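PrgB (Enterococcus faecalis, PDB 6EVU) promotes cell aggregation, biofilm formation and conjugation through DNA binding and compaction, this chain being its adhesin domain. Local coordinates at residues G116-A119 and R124-T127; T174-F177 and K183-L186; F269-G274 and N307-S312; D168-L173 and V214-A219. All coordinates share one frame; numbering follows the deposited sequence.

Contact 1: G116-A119 and R124-T127; sequences GLNA and RKIT
A119 and I126 face each other as an antiparallel hydrogen-bonded pair, and the two residues share a pair of backbone bonds. I126 N gives its hydrogen to A119 O at 2.8 Å, nearly straight at 171°, while A119 N returns a more bent bond to I126 O. Their side chains lie on the same face of the sheet, where the methyl A119 CB sits 3.7 Å from I126 CB and also touches I126 CG2, a branch that chi1 of -69° turns toward it. Beyond A119, F32 and V36 add to this apolar patch. The close pairing across a short connection, 119-121 running back into 124-137, is that of a beta hairpin within the large antiparallel sheet of this adhesin domain. Two residues before A119, buried L117 extends the backbone bonding: L117 N donates to T127 O at 2.9 Å, and L117 CB rests 3.4 Å from the same oxygen. A CA-H...O contact joins T127 CA to L117 O. On the outer side, N118 and K125 cross at about a right angle, the extended lysine laying its CD 3.2 Å from N118 OD1, with a weak hydrogen bond from K125 NZ to that oxygen.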
loop_
_atom_site.group_PDB
_atom_site.type_symbol
_atom_site.label_atom_id
_atom_site.label_comp_id
_atom_site.label_asym_id
_atom_site.label_seq_id
_atom_site.Cartn_x
_atom_site.Cartn_y
_atom_site.Cartn_z
ATOM N N GLY A 116 6.800 -15.066 -14.451
ATOM C CA GLY A 116 7.575 -16.041 -13.714
ATOM C C GLY A 116 7.122 -16.275 -12.297
ATOM O O GLY A 116 7.959 -16.550 -11.436
ATOM N N LEU A 117 5.826 -16.172 -12.019
ATOM C CA LEU A 117 5.305 -16.405 -10.679
ATOM C C LEU A 117 4.900 -17.857 -10.458
ATOM O O LEU A 117 4.623 -18.610 -11.392
ATOM C CB LEU A 117 4.060 -15.551 -10.437
ATOM C CG LEU A 117 4.209 -14.067 -10.699
ATOM C CD1 LEU A 117 2.833 -13.354 -10.533
ATOM C CD2 LEU A 117 5.247 -13.498 -9.789
ATOM N N ASN A 118 4.786 -18.224 -9.186
ATOM C CA ASN A 118 4.212 -19.517 -8.838
ATOM C C ASN A 118 3.176 -19.339 -7.734
ATOM O O ASN A 118 3.228 -19.942 -6.662
ATOM C CB ASN A 118 5.324 -20.503 -8.477
ATOM C CG ASN A 118 4.787 -21.884 -8.205
ATOM O OD1 ASN A 118 3.919 -22.355 -8.931
ATOM N ND2 ASN A 118 5.346 -22.565 -7.218
ATOM N N ALA A 119 2.234 -18.445 -7.992
ATOM C CA ALA A 119 1.109 -18.175 -7.114
ATOM C C ALA A 119 -0.004 -19.167 -7.424
ATOM O O ALA A 119 0.131 -20.037 -8.297
ATOM C CB ALA A 119 0.668 -16.725 -7.282
ATOM N N ARG A 124 -5.122 -23.595 -8.762
ATOM C CA ARG A 124 -4.852 -23.100 -10.117
ATOM C C ARG A 124 -3.619 -22.219 -10.064
ATOM O O ARG A 124 -3.567 -21.295 -9.252
ATOM C CB ARG A 124 -6.028 -22.298 -10.674
ATOM C CG ARG A 124 -7.278 -23.137 -10.710
ATOM C CD ARG A 124 -8.515 -22.247 -10.675
ATOM N NE ARG A 124 -8.558 -21.315 -11.798
ATOM C CZ ARG A 124 -9.538 -20.435 -11.974
ATOM N NH1 ARG A 124 -10.532 -20.397 -11.096
ATOM N NH2 ARG A 124 -9.523 -19.588 -13.007
ATOM N N LYS A 125 -2.606 -22.544 -10.876
ATOM C CA LYS A 125 -1.348 -21.815 -10.835
ATOM C C LYS A 125 -1.479 -20.452 -11.481
ATOM O O LYS A 125 -1.989 -20.334 -12.596
ATOM C CB LYS A 125 -0.271 -22.639 -11.551
ATOM C CG LYS A 125 1.095 -21.920 -11.580
ATOM C CD LYS A 125 2.201 -23.006 -11.607
ATOM C CE LYS A 125 3.481 -22.524 -12.283
ATOM N NZ LYS A 125 4.671 -23.381 -11.989
ATOM N N ILE A 126 -1.008 -19.420 -10.768
ATOM C CA ILE A 126 -0.950 -18.048 -11.258
ATOM C C ILE A 126 0.504 -17.759 -11.588
ATOM O O ILE A 126 1.362 -17.721 -10.695
ATOM C CB ILE A 126 -1.494 -17.059 -10.225
ATOM C CG1 ILE A 126 -3.003 -17.286 -10.109
ATOM C CG2 ILE A 126 -1.097 -15.562 -10.604
ATOM C CD1 ILE A 126 -3.621 -16.703 -8.887
ATOM N N THR A 127 0.784 -17.533 -12.864
ATOM C CA THR A 127 2.154 -17.357 -13.318
ATOM C C THR A 127 2.496 -15.924 -13.674
ATOM O O THR A 127 3.683 -15.614 -13.849
ATOM C CB THR A 127 2.400 -18.218 -14.562
ATOM O OG1 THR A 127 1.459 -17.860 -15.566
ATOM C CG2 THR A 127 2.176 -19.671 -14.282
#

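Contact 2: T174-F177 and K183-L186; sequences TIKF and KEVL
E184 OE2 accepts a 2.7 Å hydrogen bond from a water that also donates to V185 O and takes the hydrogen of F177 N at 3.0 Å. This water therefore stands between the two backbones where a direct bond from F177 N is missing. The direct bond that does form runs from V185 N to F177 O, 2.8 Å long with 162° at the hydrogen. E184 CA makes a CA-H...O contact with the same F177 O. The E184 side chain lies across that of K176, with K176 CG 3.4 Å from E184 OE2. E184 CG is anti to the backbone N (chi1 -170°), and from there the extended chain carries the carboxylate over the aliphatic part of the lysine. The charged ends do not touch: a second water links K176 NZ to E184 OE1, an oxygen that also forms a salt bridge with R279. On the buried side F177 CB meets V185 CB at 4.3 Å, and I175 CG2 lies over one face of the F177 ring, near its rim. With one direct backbone bond and a bridging water, the arrangement is that of a loosely paired beta hairpin joining strand 169-179 to the short strand 184-185.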
loop_
_atom_site.group_PDB
_atom_site.type_symbol
_atom_site.label_atom_id
_atom_site.label_comp_id
_atom_site.label_asym_id
_atom_site.label_seq_id
_atom_site.Cartn_x
_atom_site.Cartn_y
_atom_site.Cartn_z
ATOM N N THR A 174 -5.151 -1.692 -8.885
ATOM C CA THR A 174 -6.038 -2.758 -9.378
ATOM C C THR A 174 -5.164 -3.872 -9.906
ATOM O O THR A 174 -4.228 -3.618 -10.670
ATOM C CB THR A 174 -6.927 -2.232 -10.509
ATOM O OG1 THR A 174 -7.652 -1.066 -10.072
ATOM C CG2 THR A 174 -7.871 -3.349 -10.985
ATOM N N ILE A 175 -5.430 -5.121 -9.473
ATOM C CA ILE A 175 -4.532 -6.253 -9.723
ATOM C C ILE A 175 -5.266 -7.304 -10.543
ATOM O O ILE A 175 -6.409 -7.652 -10.235
ATOM C CB ILE A 175 -4.031 -6.864 -8.403
ATOM C CG1 ILE A 175 -3.163 -5.844 -7.652
ATOM C CG2 ILE A 175 -3.219 -8.208 -8.646
ATOM C CD1 ILE A 175 -2.972 -6.129 -6.144
ATOM N N LYS A 176 -4.605 -7.838 -11.574
ATOM C CA LYS A 176 -5.145 -8.969 -12.308
ATOM C C LYS A 176 -4.171 -10.117 -12.199
ATOM O O LYS A 176 -2.970 -9.925 -12.407
ATOM C CB LYS A 176 -5.379 -8.647 -13.777
ATOM C CG LYS A 176 -6.473 -7.677 -14.047
ATOM C CD LYS A 176 -6.637 -7.581 -15.558
ATOM C CE LYS A 176 -7.556 -6.450 -15.934
ATOM N NZ LYS A 176 -7.693 -6.333 -17.430
ATOM N N PHE A 177 -4.683 -11.301 -11.866
ATOM C CA PHE A 177 -3.848 -12.508 -11.810
ATOM C C PHE A 177 -4.145 -13.338 -13.037
ATOM O O PHE A 177 -5.303 -13.437 -13.434
ATOM C CB PHE A 177 -4.167 -13.338 -10.576
ATOM C CG PHE A 177 -4.036 -12.605 -9.301
ATOM C CD1 PHE A 177 -2.798 -12.196 -8.831
ATOM C CD2 PHE A 177 -5.167 -12.330 -8.552
ATOM C CE1 PHE A 177 -2.687 -11.553 -7.618
ATOM C CE2 PHE A 177 -5.076 -11.624 -7.379
ATOM C CZ PHE A 177 -3.850 -11.242 -6.899
ATOM N N LYS A 183 -5.299 -16.757 -18.940
ATOM C CA LYS A 183 -6.645 -16.361 -18.563
ATOM C C LYS A 183 -6.645 -15.740 -17.178
ATOM O O LYS A 183 -6.066 -16.286 -16.234
ATOM C CB LYS A 183 -7.553 -17.578 -18.578
ATOM C CG LYS A 183 -8.954 -17.306 -18.082
ATOM C CD LYS A 183 -9.602 -16.156 -18.911
ATOM C CE LYS A 183 -11.116 -16.002 -18.611
ATOM N NZ LYS A 183 -11.765 -15.055 -19.593
ATOM N N GLU A 184 -7.351 -14.626 -17.032
ATOM C CA GLU A 184 -7.457 -14.005 -15.721
ATOM C C GLU A 184 -8.093 -14.985 -14.726
ATOM O O GLU A 184 -8.996 -15.747 -15.067
ATOM C CB GLU A 184 -8.282 -12.715 -15.796
ATOM C CG GLU A 184 -8.159 -11.960 -14.454
ATOM C CD GLU A 184 -8.892 -10.595 -14.428
ATOM O OE1 GLU A 184 -9.555 -10.246 -15.420
ATOM O OE2 GLU A 184 -8.827 -9.958 -13.349
ATOM N N VAL A 185 -7.595 -14.960 -13.489
ATOM C CA VAL A 185 -8.117 -15.786 -12.404
ATOM C C VAL A 185 -8.948 -14.858 -11.512
ATOM O O VAL A 185 -8.411 -13.900 -10.940
ATOM C CB VAL A 185 -6.976 -16.449 -11.619
ATOM C CG1 VAL A 185 -7.509 -17.231 -10.413
ATOM C CG2 VAL A 185 -6.152 -17.348 -12.539
ATOM N N LEU A 186 -10.245 -15.175 -11.358
ATOM C CA LEU A 186 -11.208 -14.497 -10.504
ATOM C C LEU A 186 -11.804 -15.484 -9.487
ATOM O O LEU A 186 -11.790 -16.710 -9.720
ATOM C CB LEU A 186 -12.305 -13.853 -11.357
ATOM C CG LEU A 186 -11.667 -12.736 -12.189
ATOM C CD1 LEU A 186 -12.601 -12.311 -13.306
ATOM C CD2 LEU A 186 -11.205 -11.540 -11.305
HETATM O O HOH W 1 -9.006 -9.103 -17.770
HETATM O O HOH W 2 -7.662 -11.213 -11.299
#

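Contact 3: F269-G274 and N307-S312; sequences FGSGVG and NLNAQS
The backbones of S271 and V273 pass N309 and L308 with their nearest CA atoms 6.6 and 6.7 Å apart, too far for direct pairing, and no backbone hydrogen bond joins 269-274 to 307-312. Side chains and one water span the interval instead. N309 ND2 donates to S271 OG at 2.9 Å with 151° at the hydrogen, and the hydroxyl lies 19° out of the amide plane. S271 OG stands anti to its own carbonyl carbon (chi1 -51°), directed toward the asparagine, and it is also hydrogen-bonded to A267 O. The hydroxyl thus ties the asparagine amide to the chain just before 269-274. The water takes the hydrogen of N309 N at 3.1 Å and donates to G272 O at 2.8 Å, linking the two main chains between the side-chain contacts. Farther along, the methyl groups of V273 and L308 meet, V273 CG1 lying 4.1 Å from L308 CD1. L308 also packs on A194 and A196, whose strand 193-197 lies next to 272-276. Together these contacts lay the loop between strands 299-302 and 312-313 against strand 272-276 and the residue just before it, with L308 reaching across to 193-197. Strand 272-276 is the middle one of a small three-stranded antiparallel sheet, between 193-197 and 221-225.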
loop_
_atom_site.group_PDB
_atom_site.type_symbol
_atom_site.label_atom_id
_atom_site.label_comp_id
_atom_site.label_asym_id
_atom_site.label_seq_id
_atom_site.Cartn_x
_atom_site.Cartn_y
_atom_site.Cartn_z
ATOM N N PHE A 269 -1.602 -4.624 15.019
ATOM C CA PHE A 269 -1.962 -3.289 15.501
ATOM C C PHE A 269 -2.225 -2.353 14.334
ATOM O O PHE A 269 -3.063 -1.449 14.424
ATOM C CB PHE A 269 -0.856 -2.687 16.379
ATOM C CG PHE A 269 -0.773 -3.273 17.776
ATOM C CD1 PHE A 269 -1.618 -4.295 18.180
ATOM C CD2 PHE A 269 0.156 -2.787 18.679
ATOM C CE1 PHE A 269 -1.538 -4.827 19.494
ATOM C CE2 PHE A 269 0.242 -3.308 19.972
ATOM C CZ PHE A 269 -0.604 -4.329 20.373
ATOM N N GLY A 270 -1.518 -2.553 13.229
ATOM C CA GLY A 270 -1.722 -1.675 12.090
ATOM C C GLY A 270 -2.232 -2.356 10.838
ATOM O O GLY A 270 -1.876 -1.933 9.730
ATOM N N SER A 271 -3.138 -3.328 10.969
ATOM C CA SER A 271 -3.592 -4.102 9.820
ATOM C C SER A 271 -5.108 -4.165 9.717
ATOM O O SER A 271 -5.864 -3.891 10.672
ATOM C CB SER A 271 -3.030 -5.517 9.842
ATOM O OG SER A 271 -1.632 -5.468 10.013
ATOM N N GLY A 272 -5.533 -4.541 8.518
ATOM C CA GLY A 272 -6.892 -4.948 8.238
ATOM C C GLY A 272 -6.828 -6.061 7.214
ATOM O O GLY A 272 -5.741 -6.472 6.796
ATOM N N VAL A 273 -7.997 -6.503 6.778
ATOM C CA VAL A 273 -8.100 -7.518 5.740
ATOM C C VAL A 273 -8.949 -6.976 4.597
ATOM O O VAL A 273 -9.997 -6.363 4.840
ATOM C CB VAL A 273 -8.696 -8.818 6.297
ATOM C CG1 VAL A 273 -8.801 -9.843 5.202
ATOM C CG2 VAL A 273 -7.811 -9.296 7.460
ATOM N N GLY A 274 -8.466 -7.151 3.369
ATOM C CA GLY A 274 -9.256 -6.909 2.175
ATOM C C GLY A 274 -9.871 -8.202 1.660
ATOM O O GLY A 274 -9.208 -9.248 1.614
ATOM N N ASN A 307 -0.513 -12.555 3.303
ATOM C CA ASN A 307 -0.091 -12.855 4.675
ATOM C C ASN A 307 -0.891 -11.979 5.627
ATOM O O ASN A 307 -0.487 -10.856 5.962
ATOM C CB ASN A 307 1.401 -12.584 4.807
ATOM C CG ASN A 307 2.253 -13.690 4.206
ATOM O OD1 ASN A 307 3.106 -13.435 3.336
ATOM N ND2 ASN A 307 2.062 -14.930 4.698
ATOM N N LEU A 308 -2.071 -12.454 6.010
ATOM C CA LEU A 308 -2.958 -11.667 6.845
ATOM C C LEU A 308 -2.451 -11.707 8.272
ATOM O O LEU A 308 -2.048 -12.765 8.782
ATOM C CB LEU A 308 -4.401 -12.206 6.784
ATOM C CG LEU A 308 -4.928 -12.647 5.419
ATOM C CD1 LEU A 308 -6.377 -13.134 5.488
ATOM C CD2 LEU A 308 -4.816 -11.442 4.510
ATOM N N ASN A 309 -2.528 -10.570 8.958
ATOM C CA ASN A 309 -2.206 -10.580 10.382
ATOM C C ASN A 309 -3.395 -10.978 11.257
ATOM O O ASN A 309 -3.433 -10.641 12.464
ATOM C CB ASN A 309 -1.620 -9.230 10.783
ATOM C CG ASN A 309 -0.251 -9.016 10.177
ATOM O OD1 ASN A 309 0.613 -9.887 10.290
ATOM N ND2 ASN A 309 -0.048 -7.881 9.527
ATOM N N ALA A 310 -4.328 -11.769 10.709
ATOM C CA ALA A 310 -5.420 -12.343 11.478
ATOM C C ALA A 310 -5.840 -13.677 10.858
ATOM O O ALA A 310 -5.369 -14.069 9.787
ATOM C CB ALA A 310 -6.604 -11.375 11.563
ATOM N N GLN A 311 -6.730 -14.382 11.553
ATOM C CA GLN A 311 -7.319 -15.605 11.030
ATOM C C GLN A 311 -8.813 -15.480 10.835
ATOM O O GLN A 311 -9.416 -16.334 10.173
ATOM C CB GLN A 311 -7.052 -16.797 11.971
ATOM C CG GLN A 311 -5.680 -16.765 12.624
ATOM C CD GLN A 311 -4.718 -17.776 12.017
ATOM O OE1 GLN A 311 -4.526 -17.805 10.793
ATOM N NE2 GLN A 311 -4.115 -18.620 12.869
ATOM N N SER A 312 -9.430 -14.464 11.426
ATOM C CA SER A 312 -10.869 -14.294 11.373
ATOM C C SER A 312 -11.112 -12.802 11.429
ATOM O O SER A 312 -10.199 -12.028 11.705
ATOM C CB SER A 312 -11.584 -15.053 12.501
ATOM O OG SER A 312 -11.185 -14.615 13.784
HETATM O O HOH W 3 -3.437 -8.015 7.436
#

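Contact 4: D168-L173 and V214-A219; sequences DVKTRL and VSDFGA
K170 NZ and D216 OD2 form a salt bridge of 2.7 Å that links strand 169-179 to the residue just after strand 211-215 in the large antiparallel sheet. These strands are not neighbours, since 280-287 lies between them, and K170, S215 and D216 all have side chains touching S283 on that middle strand. The bridge therefore spans a strand, consistent with a CA distance of 8.7 Å between K170 and V214, the nearest pair. The tight part is confined to a few atoms. S215 OG also donates to D216 OD2 at 2.7 Å, and the two donors reach this oxygen from opposite faces of the carboxylate plane, K170 NZ at 36° out of it and S215 OG at 53°. Two bonds thus grip one carboxylate oxygen, an arrangement that would probably favour the charged form of D216. Between the two segments little else meets. The contact buries just 90 Å² in all; beyond the bridge, the lysine's methylenes merely pass the oxygens, K170 CD 3.7 Å from S215 OG and K170 CE 3.5 Å from D216 OD2. D216 belongs to the exposed side, in contrast to buried S215. The lysine leaves its strand with CG anti to the backbone N and bends at chi3 (80°), which turns its CE-NZ end onto D216 OD2, while D216 OD1 stays 4.1 Å from K170 NZ.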
loop_
_atom_site.group_PDB
_atom_site.type_symbol
_atom_site.label_atom_id
_atom_site.label_comp_id
_atom_site.label_asym_id
_atom_site.label_seq_id
_atom_site.Cartn_x
_atom_site.Cartn_y
_atom_site.Cartn_z
ATOM N N ASP A 168 -3.765 14.700 0.533
ATOM C CA ASP A 168 -3.309 13.319 0.674
ATOM C C ASP A 168 -2.355 12.908 -0.446
ATOM O O ASP A 168 -2.406 13.417 -1.566
ATOM C CB ASP A 168 -4.512 12.347 0.638
ATOM C CG ASP A 168 -5.395 12.420 1.885
ATOM O OD1 ASP A 168 -5.042 13.154 2.829
ATOM O OD2 ASP A 168 -6.451 11.727 1.891
ATOM N N VAL A 169 -1.463 11.988 -0.121
ATOM C CA VAL A 169 -0.937 11.059 -1.114
ATOM C C VAL A 169 -1.988 9.971 -1.278
ATOM O O VAL A 169 -2.423 9.404 -0.282
ATOM C CB VAL A 169 0.407 10.484 -0.656
ATOM C CG1 VAL A 169 0.937 9.433 -1.609
ATOM C CG2 VAL A 169 1.433 11.627 -0.532
ATOM N N LYS A 170 -2.399 9.668 -2.516
ATOM C CA LYS A 170 -3.329 8.545 -2.713
ATOM C C LYS A 170 -3.169 7.928 -4.096
ATOM O O LYS A 170 -3.062 8.648 -5.089
ATOM C CB LYS A 170 -4.790 8.967 -2.461
ATOM C CG LYS A 170 -5.708 7.713 -2.367
ATOM C CD LYS A 170 -7.109 8.056 -1.915
ATOM C CE LYS A 170 -7.963 8.611 -3.035
ATOM N NZ LYS A 170 -9.406 8.891 -2.563
ATOM N N THR A 171 -3.130 6.590 -4.150
ATOM C CA THR A 171 -2.894 5.805 -5.347
ATOM C C THR A 171 -3.927 4.688 -5.394
ATOM O O THR A 171 -4.101 3.969 -4.393
ATOM C CB THR A 171 -1.485 5.181 -5.358
ATOM O OG1 THR A 171 -0.495 6.232 -5.171
ATOM C CG2 THR A 171 -1.226 4.472 -6.664
ATOM N N ARG A 172 -4.547 4.498 -6.558
ATOM C CA ARG A 172 -5.419 3.341 -6.791
ATOM C C ARG A 172 -4.573 2.194 -7.325
ATOM O O ARG A 172 -3.690 2.378 -8.187
ATOM C CB ARG A 172 -6.551 3.677 -7.794
ATOM C CG ARG A 172 -7.509 2.441 -7.959
ATOM C CD ARG A 172 -8.860 2.913 -8.450
ATOM N NE ARG A 172 -8.693 3.511 -9.755
ATOM C CZ ARG A 172 -9.565 4.330 -10.339
ATOM N NH1 ARG A 172 -10.701 4.685 -9.727
ATOM N NH2 ARG A 172 -9.279 4.801 -11.551
ATOM N N LEU A 173 -4.805 0.993 -6.774
ATOM C CA LEU A 173 -4.143 -0.223 -7.231
ATOM C C LEU A 173 -5.212 -1.237 -7.631
ATOM O O LEU A 173 -6.094 -1.572 -6.815
ATOM C CB LEU A 173 -3.215 -0.820 -6.142
ATOM C CG LEU A 173 -2.616 -2.205 -6.419
ATOM C CD1 LEU A 173 -1.777 -2.211 -7.726
ATOM C CD2 LEU A 173 -1.709 -2.533 -5.274
ATOM N N VAL A 214 -5.843 2.991 3.876
ATOM C CA VAL A 214 -6.471 2.471 2.678
ATOM C C VAL A 214 -7.890 3.012 2.588
ATOM O O VAL A 214 -8.473 3.430 3.585
ATOM C CB VAL A 214 -6.462 0.934 2.676
ATOM C CG1 VAL A 214 -5.029 0.457 2.557
ATOM C CG2 VAL A 214 -7.161 0.336 3.998
ATOM N N SER A 215 -8.436 3.045 1.369
ATOM C CA SER A 215 -9.760 3.634 1.154
ATOM C C SER A 215 -10.277 3.192 -0.211
ATOM O O SER A 215 -9.561 2.531 -0.979
ATOM C CB SER A 215 -9.705 5.162 1.234
ATOM O OG SER A 215 -8.935 5.621 0.134
ATOM N N ASP A 216 -11.508 3.630 -0.534
ATOM C CA ASP A 216 -12.078 3.498 -1.872
ATOM C C ASP A 216 -11.958 2.063 -2.390
ATOM O O ASP A 216 -11.514 1.794 -3.510
ATOM C CB ASP A 216 -11.445 4.492 -2.831
ATOM C CG ASP A 216 -11.527 5.899 -2.303
ATOM O OD1 ASP A 216 -12.661 6.378 -2.160
ATOM O OD2 ASP A 216 -10.466 6.482 -1.976
ATOM N N PHE A 217 -12.433 1.139 -1.567
ATOM C CA PHE A 217 -12.422 -0.246 -2.001
ATOM C C PHE A 217 -13.328 -0.368 -3.220
ATOM O O PHE A 217 -14.417 0.206 -3.248
ATOM C CB PHE A 217 -12.837 -1.151 -0.836
ATOM C CG PHE A 217 -11.689 -1.372 0.119
ATOM C CD1 PHE A 217 -11.347 -0.402 1.057
ATOM C CD2 PHE A 217 -10.832 -2.456 -0.065
ATOM C CE1 PHE A 217 -10.204 -0.561 1.864
ATOM C CE2 PHE A 217 -9.688 -2.656 0.758
ATOM C CZ PHE A 217 -9.383 -1.714 1.727
ATOM N N GLY A 218 -12.811 -0.977 -4.286
ATOM C CA GLY A 218 -13.520 -1.015 -5.545
ATOM C C GLY A 218 -14.716 -1.949 -5.497
ATOM O O GLY A 218 -15.076 -2.549 -4.467
ATOM N N ALA A 219 -15.370 -2.042 -6.651
ATOM C CA ALA A 219 -16.546 -2.916 -6.758
ATOM C C ALA A 219 -16.173 -4.306 -6.268
ATOM O O ALA A 219 -15.052 -4.738 -6.491
ATOM C CB ALA A 219 -17.027 -2.983 -8.210
#

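Contacts 1, 2 and 4 belong to the same large antiparallel sheet, and contact 3 lies on the small three-stranded one. Contacts 1 and 2, with centres 11 Å apart, touch directly: I126 CG2 packs on F177 CB at 3.8 Å and I126 CG1 on V185 CG2 at 4.0 Å, so the two hairpins share an apolar side across neighbouring strands 124-137 and 169-179. Contact 4 uses the first half of strand 169-179 and contact 2 its continuation; their centres are 18 Å apart, and contact 2 is nested within the loop that contact 4 closes. Contact 3 touches none of the others, although its nearest atoms come within about 5 Å of contact 4.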